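Side-chain contacts in IclR family transcriptional regulator (Brucella abortus, PDB 5WHM), which represses transcription as an IclR-type regulator, probably binding DNA through a helix-turn-helix domain under the control of a GAF-like C-terminal domain: residues M129-V134 and V232-G237; V158-L163 and I209-R214. All blocks are in the same frame, centred on the assembly; numbering follows the deposited sequence.

In the fold
Both contacts belong to the GAF-like C-terminal domain that follows the helix-turn-helix domain, and their centres lie about 11 Å apart. Interaction 1 is on the antiparallel sheet; interaction 2 ties helix 157-165, which packs on that sheet, to the loop after strand 206-209. The two meet directly, with M129 SE 3.7 Å from C162 CB and V232 CG1 3.6 Å from A161 CB. An acetate, probably from the crystallisation liquor, joins them at the start of the helix, held by N234 ND2, V158 N and S157 OG. In IclR regulators this domain commonly receives the effector; the acetate may therefore lie where a ligand would bind, though nothing here identifies one.

Interaction 1 (M129-V134 and V232-G237); sequences MVYLDV and VFNCGG. With ACY (acetic acid), chain J.
Strands 129-131 and 232-237 flank strand 118-125 in the sheet, and even their nearest CA atoms, those of M129 and V232, are 8.9 Å apart. This is the central antiparallel sheet of the IclR effector domain, a GAF-like fold, and the two segments touch through side chains only, on the face of the sheet under helix 157-165. At L132 the chain turns a corner in a classic beta bulge, L132 and D133 both facing M121. Before that corner the selenomethionine M129 folds over, bent at both chi2 and chi3, and lays its CE methyl 3.7 Å from V232 CG2. The two side chains cross at about a right angle.

The second bridge is polar and buried. N234 ND2 donates to Y131 OH over 3.1 Å, nearly straight at 168°. The hydroxyl lies close to the amide plane, whereas the phenol ring stands almost perpendicular to that plane, 89° away. CG of N234 sits between its own backbone N and carbonyl carbon (chi1 72°), which points the amide toward the tyrosine. OD1 takes a weak bond from A120 N on strand 118-125, so both ends of the amide are engaged and its rotation is defined. The second hydrogen of N234 ND2 goes to O of the acetate, 3.2 Å away.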
HETATM    1  N   MSE C 129      -3.109  -4.518 -14.186  1.00 30.40           N
HETATM    2  CA  MSE C 129      -1.671  -4.316 -13.992  1.00 29.02           C
HETATM    3  C   MSE C 129      -1.504  -3.310 -12.869  1.00 28.97           C
HETATM    4  O   MSE C 129      -2.176  -2.287 -12.856  1.00 32.36           O
HETATM    5  CB  MSE C 129      -1.004  -3.806 -15.293  1.00 29.03           C
HETATM    6  CG  MSE C 129      -1.082  -4.792 -16.483  1.00 35.62           C
HETATM    7 SE   MSE C 129      -0.414  -6.594 -16.073  0.68 36.09          SE
HETATM    8  CE  MSE C 129       1.464  -6.153 -15.836  1.00 28.56           C
ATOM      9  N   VAL C 130      -0.645  -3.617 -11.895  1.00 33.13           N
ATOM     10  CA  VAL C 130      -0.403  -2.770 -10.734  1.00 30.42           C
ATOM     11  C   VAL C 130       0.974  -2.133 -10.895  1.00 26.67           C
ATOM     12  O   VAL C 130       1.972  -2.842 -11.028  1.00 26.24           O
ATOM     13  CB  VAL C 130      -0.457  -3.597  -9.430  1.00 27.26           C
ATOM     14  CG1 VAL C 130      -0.292  -2.691  -8.215  1.00 27.31           C
ATOM     15  CG2 VAL C 130      -1.775  -4.402  -9.365  1.00 28.18           C
ATOM     16  N   TYR C 131       1.041  -0.813 -10.795  1.00 27.00           N
ATOM     17  CA  TYR C 131       2.327  -0.108 -10.875  1.00 26.89           C
ATOM     18  C   TYR C 131       3.152  -0.307  -9.587  1.00 27.04           C
ATOM     19  O   TYR C 131       2.714   0.082  -8.497  1.00 27.14           O
ATOM     20  CB  TYR C 131       2.056   1.372 -11.100  1.00 27.87           C
ATOM     21  CG  TYR C 131       1.953   1.795 -12.564  1.00 28.36           C
ATOM     22  CD1 TYR C 131       1.817   0.865 -13.586  1.00 40.27           C
ATOM     23  CD2 TYR C 131       2.064   3.122 -12.904  1.00 38.05           C
ATOM     24  CE1 TYR C 131       1.754   1.271 -14.923  1.00 36.32           C
ATOM     25  CE2 TYR C 131       2.006   3.532 -14.212  1.00 40.88           C
ATOM     26  CZ  TYR C 131       1.842   2.612 -15.219  1.00 43.00           C
ATOM     27  OH  TYR C 131       1.803   3.081 -16.518  1.00 45.94           O
ATOM     28  N   LEU C 132       4.355  -0.873  -9.717  1.00 27.76           N
ATOM     29  CA  LEU C 132       5.281  -1.046  -8.598  1.00 29.70           C
ATOM     30  C   LEU C 132       6.249   0.118  -8.459  1.00 27.32           C
ATOM     31  O   LEU C 132       6.725   0.406  -7.341  1.00 28.21           O
ATOM     32  CB  LEU C 132       6.088  -2.336  -8.784  1.00 29.15           C
ATOM     33  CG  LEU C 132       5.257  -3.543  -9.232  1.00 35.42           C
ATOM     34  CD1 LEU C 132       6.131  -4.773  -9.569  1.00 30.96           C
ATOM     35  CD2 LEU C 132       4.263  -3.869  -8.112  1.00 37.74           C
ATOM     36  N   ASP C 133       6.546   0.790  -9.568  1.00 27.52           N
ATOM     37  CA  ASP C 133       7.482   1.896  -9.572  1.00 35.25           C
ATOM     38  C   ASP C 133       7.215   2.708 -10.838  1.00 30.31           C
ATOM     39  O   ASP C 133       6.758   2.163 -11.853  1.00 28.36           O
ATOM     40  CB  ASP C 133       8.956   1.439  -9.497  1.00 28.95           C
ATOM     41  CG  ASP C 133       9.861   2.537  -8.932  1.00 39.63           C
ATOM     42  OD1 ASP C 133      11.084   2.350  -8.826  1.00 40.12           O
ATOM     43  OD2 ASP C 133       9.334   3.613  -8.556  1.00 36.90           O
ATOM     44  N   VAL C 134       7.412   4.014 -10.728  1.00 30.48           N
ATOM     45  CA  VAL C 134       7.198   4.971 -11.811  1.00 31.49           C
ATOM     46  C   VAL C 134       8.283   6.023 -11.688  1.00 33.33           C
ATOM     47  O   VAL C 134       8.513   6.559 -10.597  1.00 34.38           O
ATOM     48  CB  VAL C 134       5.827   5.683 -11.760  1.00 41.64           C
ATOM     49  CG1 VAL C 134       5.642   6.560 -13.018  1.00 39.08           C
ATOM     50  CG2 VAL C 134       4.699   4.729 -11.608  1.00 42.01           C
ATOM     51  N   VAL C 232       6.673  -6.088 -16.110  1.00 30.00           N
ATOM     52  CA  VAL C 232       6.521  -5.428 -17.402  1.00 27.90           C
ATOM     53  C   VAL C 232       6.972  -3.989 -17.234  1.00 26.98           C
ATOM     54  O   VAL C 232       6.608  -3.337 -16.245  1.00 30.20           O
ATOM     55  CB  VAL C 232       5.073  -5.474 -17.929  1.00 28.51           C
ATOM     56  CG1 VAL C 232       5.052  -4.938 -19.366  1.00 29.70           C
ATOM     57  CG2 VAL C 232       4.494  -6.891 -17.854  1.00 32.17           C
ATOM     58  N   PHE C 233       7.756  -3.495 -18.199  1.00 26.84           N
ATOM     59  CA  PHE C 233       8.220  -2.115 -18.193  1.00 33.06           C
ATOM     60  C   PHE C 233       7.567  -1.360 -19.331  1.00 30.24           C
ATOM     61  O   PHE C 233       7.411  -1.900 -20.430  1.00 31.65           O
ATOM     62  CB  PHE C 233       9.749  -2.067 -18.283  1.00 27.68           C
ATOM     63  CG  PHE C 233      10.419  -2.764 -17.128  1.00 30.03           C
ATOM     64  CD1 PHE C 233      10.585  -4.155 -17.140  1.00 31.63           C
ATOM     65  CD2 PHE C 233      10.804  -2.046 -15.989  1.00 30.89           C
ATOM     66  CE1 PHE C 233      11.151  -4.823 -16.014  1.00 32.01           C
ATOM     67  CE2 PHE C 233      11.387  -2.690 -14.888  1.00 30.42           C
ATOM     68  CZ  PHE C 233      11.578  -4.083 -14.906  1.00 30.80           C
ATOM     69  N   ASN C 234       7.127  -0.133 -19.078  1.00 30.59           N
ATOM     70  CA  ASN C 234       6.540   0.623 -20.172  1.00 27.67           C
ATOM     71  C   ASN C 234       7.128   2.024 -20.218  1.00 33.50           C
ATOM     72  O   ASN C 234       7.866   2.467 -19.331  1.00 32.14           O
ATOM     73  CB  ASN C 234       4.994   0.686 -20.107  1.00 27.13           C
ATOM     74  CG  ASN C 234       4.464   1.593 -18.986  1.00 34.07           C
ATOM     75  OD1 ASN C 234       5.220   2.196 -18.228  1.00 39.09           O
ATOM     76  ND2 ASN C 234       3.138   1.688 -18.887  1.00 37.49           N
ATOM     77  N   CYS C 235       6.803   2.710 -21.303  1.00 34.26           N
ATOM     78  CA  CYS C 235       7.205   4.094 -21.481  1.00 32.80           C
ATOM     79  C   CYS C 235       6.083   4.715 -22.289  1.00 38.14           C
ATOM     80  O   CYS C 235       5.744   4.202 -23.362  1.00 35.27           O
ATOM     81  CB  CYS C 235       8.547   4.185 -22.197  1.00 35.54           C
ATOM     82  SG  CYS C 235       9.067   5.907 -22.511  1.00 39.38           S
ATOM     83  N   GLY C 236       5.477   5.772 -21.773  1.00 37.32           N
ATOM     84  CA  GLY C 236       4.260   6.245 -22.411  1.00 35.41           C
ATOM     85  C   GLY C 236       4.038   7.686 -22.030  1.00 42.00           C
ATOM     86  O   GLY C 236       4.727   8.232 -21.167  1.00 39.58           O
ATOM     87  N   GLY C 237       3.075   8.309 -22.700  1.00 45.02           N
ATOM     88  CA  GLY C 237       2.779   9.697 -22.446  1.00 42.24           C
ATOM     89  C   GLY C 237       1.860  10.288 -23.490  1.00 43.86           C
ATOM     90  O   GLY C 237       1.201   9.573 -24.245  1.00 39.61           O
TER
HETATM   91  C   ACY J 302      -0.118   1.791 -21.142  1.00 38.54           C
HETATM   92  O   ACY J 302       0.721   0.910 -20.818  1.00 40.29           O
HETATM   93  OXT ACY J 302      -0.873   1.716 -22.150  1.00 36.10           O
HETATM   94  CH3 ACY J 302      -0.232   3.009 -20.267  1.00 35.90           C

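Interaction 2 (V158-L163 and I209-R214); sequences VGRACL and IGEWHR. With ACY (acetic acid), chain J.
R160 meets E211 end-on, presenting NH1 and NH2 to the two carboxylate oxygens in a bidentate salt bridge. R160 NH1 donates to E211 OE1 over 3.0 Å, almost straight at 172°. R160 NH2 reaches E211 OE2 over 2.9 Å, with a little more bend. Both oxygens lie near the guanidinium plane, as the in-plane N-H bonds require, but the carboxylate is not coplanar with it: the planes are 69° apart, and both donors arrive from above the carboxylate plane. The arginine chain runs extended from CG to NE, carrying the charged end from the helix across to the loop.

Helix 157-165 packs against the sheet of this GAF-like domain, and the salt bridge fastens its flank to the loop between edge strand 206-209 and strand 216-225. The guanidinium is fixed further by backbone carbonyls, NE donating to A154 O and NH1 also to L207 O, while L193 and A196 of helix 186-203 pack against the side chain. On the loop side, OE1 of E211 accepts a second bond, from I209 N at 3.2 Å through its anti lone pair, so the carboxylate also braces its own loop. G210 makes the turn between them with positive phi. Near the start of the helix, V158 N donates to O of the acetate over 3.2 Å, and the acetate CH3 lies 4.1 Å from W212 CE3.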
ATOM      1  N   VAL C 158       1.008  -2.237 -20.989  1.00 30.49           N
ATOM      2  CA  VAL C 158       1.560  -3.113 -19.958  1.00 32.66           C
ATOM      3  C   VAL C 158       0.777  -4.421 -19.883  1.00 33.54           C
ATOM      4  O   VAL C 158       1.374  -5.494 -19.750  1.00 31.76           O
ATOM      5  CB  VAL C 158       1.612  -2.415 -18.585  1.00 35.81           C
ATOM      6  CG1 VAL C 158       2.836  -1.535 -18.508  1.00 39.69           C
ATOM      7  CG2 VAL C 158       0.332  -1.615 -18.295  1.00 36.89           C
ATOM      8  N   GLY C 159      -0.557  -4.352 -19.969  1.00 34.37           N
ATOM      9  CA  GLY C 159      -1.363  -5.573 -19.925  1.00 35.51           C
ATOM     10  C   GLY C 159      -1.126  -6.487 -21.113  1.00 37.52           C
ATOM     11  O   GLY C 159      -1.109  -7.716 -20.975  1.00 35.66           O
ATOM     12  N   ARG C 160      -0.969  -5.899 -22.304  1.00 34.16           N
ATOM     13  CA  ARG C 160      -0.736  -6.677 -23.515  1.00 37.85           C
ATOM     14  C   ARG C 160       0.594  -7.415 -23.450  1.00 40.76           C
ATOM     15  O   ARG C 160       0.680  -8.603 -23.789  1.00 33.70           O
ATOM     16  CB  ARG C 160      -0.778  -5.747 -24.734  1.00 37.41           C
ATOM     17  CG  ARG C 160      -2.200  -5.291 -25.054  1.00 41.06           C
ATOM     18  CD  ARG C 160      -2.262  -4.055 -25.911  1.00 40.81           C
ATOM     19  NE  ARG C 160      -3.624  -3.801 -26.368  1.00 43.92           N
ATOM     20  CZ  ARG C 160      -3.953  -2.878 -27.268  1.00 44.53           C
ATOM     21  NH1 ARG C 160      -3.010  -2.106 -27.811  1.00 40.90           N
ATOM     22  NH2 ARG C 160      -5.221  -2.733 -27.623  1.00 45.37           N
ATOM     23  N   ALA C 161       1.645  -6.722 -23.021  1.00 30.83           N
ATOM     24  CA  ALA C 161       2.946  -7.361 -22.898  1.00 35.73           C
ATOM     25  C   ALA C 161       2.893  -8.468 -21.861  1.00 33.01           C
ATOM     26  O   ALA C 161       3.532  -9.510 -22.025  1.00 32.32           O
ATOM     27  CB  ALA C 161       4.006  -6.321 -22.499  1.00 34.21           C
ATOM     28  N   CYS C 162       2.140  -8.250 -20.778  1.00 31.80           N
ATOM     29  CA  CYS C 162       1.991  -9.295 -19.769  1.00 33.77           C
ATOM     30  C   CYS C 162       1.317 -10.515 -20.379  1.00 43.07           C
ATOM     31  O   CYS C 162       1.782 -11.648 -20.203  1.00 35.95           O
ATOM     32  CB  CYS C 162       1.183  -8.770 -18.593  1.00 32.77           C
ATOM     33  SG  CYS C 162       1.030  -9.978 -17.221  1.00 42.42           S
ATOM     34  N   LEU C 163       0.231 -10.290 -21.135  1.00 34.98           N
ATOM     35  CA  LEU C 163      -0.474 -11.411 -21.757  1.00 38.92           C
ATOM     36  C   LEU C 163       0.406 -12.130 -22.763  1.00 40.73           C
ATOM     37  O   LEU C 163       0.309 -13.357 -22.898  1.00 42.08           O
ATOM     38  CB  LEU C 163      -1.757 -10.935 -22.430  1.00 37.91           C
ATOM     39  CG  LEU C 163      -2.915 -10.634 -21.476  1.00 42.91           C
ATOM     40  CD1 LEU C 163      -3.998  -9.810 -22.176  1.00 45.22           C
ATOM     41  CD2 LEU C 163      -3.510 -11.914 -20.853  1.00 43.91           C
ATOM     42  N   ILE C 209      -1.581   2.455 -28.750  1.00 39.42           N
ATOM     43  CA  ILE C 209      -1.683   3.771 -29.390  1.00 42.73           C
ATOM     44  C   ILE C 209      -3.102   4.281 -29.147  1.00 45.14           C
ATOM     45  O   ILE C 209      -4.023   4.056 -29.949  1.00 46.30           O
ATOM     46  CB  ILE C 209      -1.340   3.711 -30.876  1.00 42.74           C
ATOM     47  CG1 ILE C 209       0.046   3.100 -31.080  1.00 39.47           C
ATOM     48  CG2 ILE C 209      -1.438   5.101 -31.506  1.00 44.87           C
ATOM     49  CD1 ILE C 209       1.135   3.813 -30.297  1.00 40.39           C
ATOM     50  N   GLY C 210      -3.277   4.987 -28.029  1.00 48.24           N
ATOM     51  CA  GLY C 210      -4.571   5.537 -27.647  1.00 50.54           C
ATOM     52  C   GLY C 210      -5.638   4.511 -27.326  1.00 49.48           C
ATOM     53  O   GLY C 210      -6.830   4.835 -27.369  1.00 52.43           O
ATOM     54  N   GLU C 211      -5.254   3.281 -27.002  1.00 47.06           N
ATOM     55  CA  GLU C 211      -6.227   2.218 -26.786  1.00 50.01           C
ATOM     56  C   GLU C 211      -6.527   1.984 -25.306  1.00 51.82           C
ATOM     57  O   GLU C 211      -7.336   1.111 -24.971  1.00 52.80           O
ATOM     58  CB  GLU C 211      -5.740   0.933 -27.457  1.00 49.31           C
ATOM     59  CG  GLU C 211      -5.646   1.073 -28.975  1.00 56.10           C
ATOM     60  CD  GLU C 211      -4.808  -0.018 -29.620  1.00 57.27           C
ATOM     61  OE1 GLU C 211      -3.555   0.150 -29.741  1.00 56.79           O
ATOM     62  OE2 GLU C 211      -5.415  -1.041 -29.988  1.00 57.22           O
ATOM     63  N   TRP C 212      -5.896   2.745 -24.417  1.00 50.15           N
ATOM     64  CA  TRP C 212      -6.322   2.830 -23.032  1.00 50.46           C
ATOM     65  C   TRP C 212      -7.004   4.166 -22.772  1.00 52.99           C
ATOM     66  O   TRP C 212      -8.190   4.193 -22.435  1.00 53.86           O
ATOM     67  CB  TRP C 212      -5.138   2.621 -22.079  1.00 49.27           C
ATOM     68  CG  TRP C 212      -5.482   3.051 -20.660  1.00 48.67           C
ATOM     69  CD1 TRP C 212      -6.455   2.531 -19.849  1.00 47.50           C
ATOM     70  CD2 TRP C 212      -4.876   4.114 -19.927  1.00 48.09           C
ATOM     71  NE1 TRP C 212      -6.476   3.197 -18.650  1.00 49.83           N
ATOM     72  CE2 TRP C 212      -5.523   4.181 -18.675  1.00 52.13           C
ATOM     73  CE3 TRP C 212      -3.840   5.016 -20.207  1.00 46.79           C
ATOM     74  CZ2 TRP C 212      -5.160   5.107 -17.700  1.00 53.66           C
ATOM     75  CZ3 TRP C 212      -3.483   5.931 -19.241  1.00 52.18           C
ATOM     76  CH2 TRP C 212      -4.140   5.972 -18.000  1.00 52.97           C
ATOM     77  N   HIS C 213      -6.283   5.276 -22.946  1.00 56.36           N
ATOM     78  CA  HIS C 213      -6.840   6.625 -22.988  1.00 59.93           C
ATOM     79  C   HIS C 213      -6.519   7.236 -24.344  1.00 61.48           C
ATOM     80  O   HIS C 213      -5.409   7.064 -24.857  1.00 55.65           O
ATOM     81  CB  HIS C 213      -6.272   7.515 -21.881  1.00 65.90           C
ATOM     82  CG  HIS C 213      -6.943   7.349 -20.551  1.00 73.50           C
ATOM     83  ND1 HIS C 213      -6.535   8.034 -19.424  1.00 76.19           N
ATOM     84  CD2 HIS C 213      -7.992   6.582 -20.165  1.00 76.72           C
ATOM     85  CE1 HIS C 213      -7.301   7.693 -18.401  1.00 76.65           C
ATOM     86  NE2 HIS C 213      -8.193   6.815 -18.825  1.00 77.03           N
ATOM     87  N   ARG C 214      -7.484   7.983 -24.897  1.00 71.72           N
ATOM     88  CA  ARG C 214      -7.437   8.385 -26.305  1.00 78.75           C
ATOM     89  C   ARG C 214      -6.149   9.122 -26.666  1.00 73.32           C
ATOM     90  O   ARG C 214      -5.590   8.901 -27.746  1.00 73.35           O
ATOM     91  CB  ARG C 214      -8.654   9.253 -26.643  1.00 90.03           C
ATOM     92  CG  ARG C 214      -9.960   8.481 -26.877  1.00 99.26           C
ATOM     93  CD  ARG C 214     -11.141   9.443 -27.042  1.00108.53           C
ATOM     94  NE  ARG C 214     -12.391   8.790 -27.440  1.00114.37           N
ATOM     95  CZ  ARG C 214     -13.273   8.266 -26.590  1.00115.98           C
ATOM     96  NH1 ARG C 214     -13.041   8.297 -25.286  1.00114.30           N
ATOM     97  NH2 ARG C 214     -14.386   7.701 -27.044  1.00118.87           N
TER
HETATM   98  C   ACY J 302      -0.118   1.791 -21.142  1.00 38.54           C
HETATM   99  O   ACY J 302       0.721   0.910 -20.818  1.00 40.29           O
HETATM  100  OXT ACY J 302      -0.873   1.716 -22.150  1.00 36.10           O
HETATM  101  CH3 ACY J 302      -0.232   3.009 -20.267  1.00 35.90           C